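Long-range contact in methylocystis parvus OBBP MbnE (Methylocystis parvus OBBP, PDB 5ICQ), which probably binds the copper-chelating peptide methanobactin in the periplasm as the solute-binding component of its uptake machinery: residues E447-D452 / D493-Q498. Sequence-based numbering, arbitrary orientation.
Sequences EIMVKD and DMMIGQ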
ATOM      1  N   GLU A 447      12.480  25.577  -6.896  1.00  7.85           N
ATOM      2  CA  GLU A 447      11.526  25.662  -5.802  1.00  5.47           C
ATOM      3  C   GLU A 447      11.086  24.263  -5.396  1.00  9.34           C
ATOM      4  O   GLU A 447      10.797  23.428  -6.260  1.00 11.16           O
ATOM      5  CB  GLU A 447      10.315  26.485  -6.233  1.00  9.11           C
ATOM      6  CG  GLU A 447       9.160  26.450  -5.250  1.00 11.80           C
ATOM      7  CD  GLU A 447       7.879  26.972  -5.885  1.00 23.58           C
ATOM      8  OE1 GLU A 447       7.572  28.165  -5.734  1.00 18.94           O
ATOM      9  OE2 GLU A 447       7.198  26.182  -6.561  1.00 26.74           O
ATOM     10  N   ILE A 448      11.025  24.006  -4.087  1.00  8.41           N
ATOM     11  CA  ILE A 448      10.394  22.796  -3.552  1.00  6.90           C
ATOM     12  C   ILE A 448       9.006  23.173  -3.065  1.00 12.73           C
ATOM     13  O   ILE A 448       8.869  23.959  -2.120  1.00  9.17           O
ATOM     14  CB  ILE A 448      11.202  22.177  -2.399  1.00  6.23           C
ATOM     15  CG1 ILE A 448      12.632  21.844  -2.837  1.00  9.28           C
ATOM     16  CG2 ILE A 448      10.476  20.911  -1.860  1.00  6.31           C
ATOM     17  CD1 ILE A 448      13.515  21.330  -1.682  1.00  9.72           C
ATOM     18  N   MET A 449       7.974  22.597  -3.672  1.00  7.88           N
ATOM     19  CA  MET A 449       6.609  22.860  -3.234  1.00  8.08           C
ATOM     20  C   MET A 449       6.248  21.886  -2.120  1.00  8.62           C
ATOM     21  O   MET A 449       6.433  20.676  -2.272  1.00 10.54           O
ATOM     22  CB  MET A 449       5.632  22.725  -4.408  1.00  9.28           C
ATOM     23  CG  MET A 449       4.181  22.851  -4.007  1.00 11.27           C
ATOM     24  SD  MET A 449       3.051  22.715  -5.433  1.00 14.37           S
ATOM     25  CE  MET A 449       3.127  20.960  -5.801  1.00  8.68           C
ATOM     26  N   VAL A 450       5.736  22.406  -0.998  1.00  8.58           N
ATOM     27  CA  VAL A 450       5.377  21.562   0.136  1.00  7.61           C
ATOM     28  C   VAL A 450       3.948  21.861   0.579  1.00 10.87           C
ATOM     29  O   VAL A 450       3.385  22.917   0.293  1.00 11.31           O
ATOM     30  CB  VAL A 450       6.345  21.727   1.330  1.00  7.71           C
ATOM     31  CG1 VAL A 450       7.762  21.279   0.954  1.00  8.59           C
ATOM     32  CG2 VAL A 450       6.352  23.170   1.830  1.00  8.00           C
ATOM     33  N   LYS A 451       3.361  20.898   1.295  1.00 13.17           N
ATOM     34  CA  LYS A 451       1.960  20.997   1.685  1.00 19.31           C
ATOM     35  C   LYS A 451       1.724  21.143   3.182  1.00 21.91           C
ATOM     36  O   LYS A 451       0.612  21.509   3.571  1.00 16.04           O
ATOM     37  CB  LYS A 451       1.177  19.777   1.180  1.00 18.64           C
ATOM     38  CG  LYS A 451       1.470  18.486   1.923  1.00 24.50           C
ATOM     39  CD  LYS A 451       0.467  17.410   1.504  1.00 31.52           C
ATOM     40  CE  LYS A 451       0.711  16.090   2.207  1.00 39.50           C
ATOM     41  NZ  LYS A 451      -0.385  15.121   1.900  1.00 46.72           N
ATOM     42  N   ASP A 452       2.718  20.883   4.031  1.00 14.07           N
ATOM     43  CA  ASP A 452       2.506  21.049   5.467  1.00 14.47           C
ATOM     44  C   ASP A 452       3.834  21.374   6.143  1.00 18.62           C
ATOM     45  O   ASP A 452       4.876  21.445   5.493  1.00 11.24           O
ATOM     46  CB  ASP A 452       1.830  19.810   6.073  1.00 16.93           C
ATOM     47  CG  ASP A 452       2.619  18.524   5.859  1.00 22.16           C
ATOM     48  OD1 ASP A 452       3.865  18.531   5.939  1.00 17.75           O
ATOM     49  OD2 ASP A 452       1.978  17.472   5.651  1.00 25.09           O
ATOM     50  N   ASP A 493       8.982  22.311  -9.573  1.00  7.64           N
ATOM     51  CA  ASP A 493      10.342  21.843  -9.850  1.00  9.20           C
ATOM     52  C   ASP A 493      10.629  20.561  -9.084  1.00 13.31           C
ATOM     53  O   ASP A 493      11.195  19.605  -9.635  1.00  9.81           O
ATOM     54  CB  ASP A 493      11.387  22.899  -9.453  1.00  5.09           C
ATOM     55  CG  ASP A 493      11.289  24.183 -10.260  1.00 16.56           C
ATOM     56  OD1 ASP A 493      10.884  24.141 -11.447  1.00 13.14           O
ATOM     57  OD2 ASP A 493      11.644  25.242  -9.692  1.00 11.86           O
ATOM     58  N   MET A 494      10.249  20.547  -7.807  1.00  7.62           N
ATOM     59  CA  MET A 494      10.454  19.427  -6.901  1.00 10.23           C
ATOM     60  C   MET A 494       9.311  19.415  -5.898  1.00  8.78           C
ATOM     61  O   MET A 494       8.812  20.472  -5.501  1.00  8.20           O
ATOM     62  CB  MET A 494      11.799  19.549  -6.163  1.00  6.30           C
ATOM     63  CG  MET A 494      12.048  18.444  -5.114  1.00  6.25           C
ATOM     64  SD  MET A 494      13.716  18.560  -4.417  1.00  9.10           S
ATOM     65  CE  MET A 494      14.688  17.934  -5.779  1.00 11.32           C
ATOM     66  N   MET A 495       8.888  18.223  -5.505  1.00  5.46           N
ATOM     67  CA  MET A 495       7.886  18.094  -4.459  1.00  6.90           C
ATOM     68  C   MET A 495       8.149  16.765  -3.782  1.00  8.94           C
ATOM     69  O   MET A 495       9.008  15.994  -4.215  1.00 14.09           O
ATOM     70  CB  MET A 495       6.455  18.183  -5.020  1.00  8.60           C
ATOM     71  CG  MET A 495       6.087  17.090  -6.008  1.00 12.60           C
ATOM     72  SD  MET A 495       4.311  17.157  -6.418  1.00 25.21           S
ATOM     73  CE  MET A 495       3.612  16.373  -4.961  1.00 31.67           C
ATOM     74  N   ILE A 496       7.426  16.495  -2.705  1.00  7.21           N
ATOM     75  CA  ILE A 496       7.578  15.223  -2.001  1.00  6.57           C
ATOM     76  C   ILE A 496       6.478  14.292  -2.483  1.00 13.05           C
ATOM     77  O   ILE A 496       5.304  14.678  -2.518  1.00 13.53           O
ATOM     78  CB  ILE A 496       7.549  15.422  -0.476  1.00  9.26           C
ATOM     79  CG1 ILE A 496       8.841  16.131  -0.055  1.00 13.66           C
ATOM     80  CG2 ILE A 496       7.404  14.075   0.233  1.00 12.39           C
ATOM     81  CD1 ILE A 496       8.869  16.600   1.398  1.00 16.84           C
ATOM     82  N   GLY A 497       6.858  13.081  -2.902  1.00 10.73           N
ATOM     83  CA  GLY A 497       5.909  12.146  -3.461  1.00  9.84           C
ATOM     84  C   GLY A 497       6.015  10.800  -2.777  1.00 12.72           C
ATOM     85  O   GLY A 497       7.012  10.485  -2.128  1.00  9.87           O
ATOM     86  N   GLN A 498       4.967   9.996  -2.946  1.00  8.29           N
ATOM     87  CA  GLN A 498       4.882   8.684  -2.318  1.00 12.76           C
ATOM     88  C   GLN A 498       4.706   7.596  -3.373  1.00 10.44           C
ATOM     89  O   GLN A 498       3.891   7.739  -4.293  1.00 10.34           O
ATOM     90  CB  GLN A 498       3.726   8.668  -1.318  1.00 23.46           C
ATOM     91  CG  GLN A 498       3.513   7.353  -0.628  1.00 40.09           C
ATOM     92  CD  GLN A 498       2.612   7.478   0.587  1.00 44.24           C
ATOM     93  OE1 GLN A 498       1.392   7.596   0.461  1.00 42.67           O
ATOM     94  NE2 GLN A 498       3.214   7.452   1.777  1.00 42.56           N
TER
HETATM   95  O   HOH W   1       8.166  23.662  -7.211  1.00 12.20           O
HETATM   96  O   HOH W   2       5.565  18.290  -1.385  1.00 11.31           O
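Ile448 and Met494 lie side by side on one face of a mixed sheet, and the side chains of Met449 and Met495 lie side by side on the other. In this alpha/beta lobe of a family 5 solute-binding protein, strand 442-450 lies between 472-477 and 494-498 (order 2-1-3), as in type II periplasmic binding proteins, and helix 480-489 makes the beta-alpha-beta crossover from 472-477 to 494-498. Beside Ile448, the extended start of the Met494 chain (CG anti to the backbone N, chi1 176°) brings SD alongside the isoleucine, 3.8 Å from CG1 and nearly as close to CD1, before the bend at chi3 turns the methyl away; Phe324 and Phe326 also pack on Met494. On the opposite face the two methionines touch through their thioether ends, Met449 CE lying 4.0 Å from Met495 SD, with Tyr483 of helix 480-489 against both.

At the start of the pair, Asp493 reaches back with its carboxylate: OD2 accepts the Glu447 N-H at 2.9 Å through its anti lone pair, while OD1 is held in a salt bridge by Arg330. Were Asp493 replaced by an alanine, the Glu447 N-H would probably lose its acceptor and Arg330 the carboxylate that pairs with it here. Glu447 turns its own acid to Arg486, and a water donates to both its O and OE2 while accepting from Asp493 N. The direct Met494 N to Glu447 O bond is weak, whereas Met449 N donates to Met494 O at 2.9 Å, fairly straight at 161°. The strands then splay, their short axes 37° apart: Ile496 N lies 4.3 Å from Met449 O, and a second water bridges them, donating to Met449 O at 2.7 Å and accepting from Ile496 N at 2.9 Å.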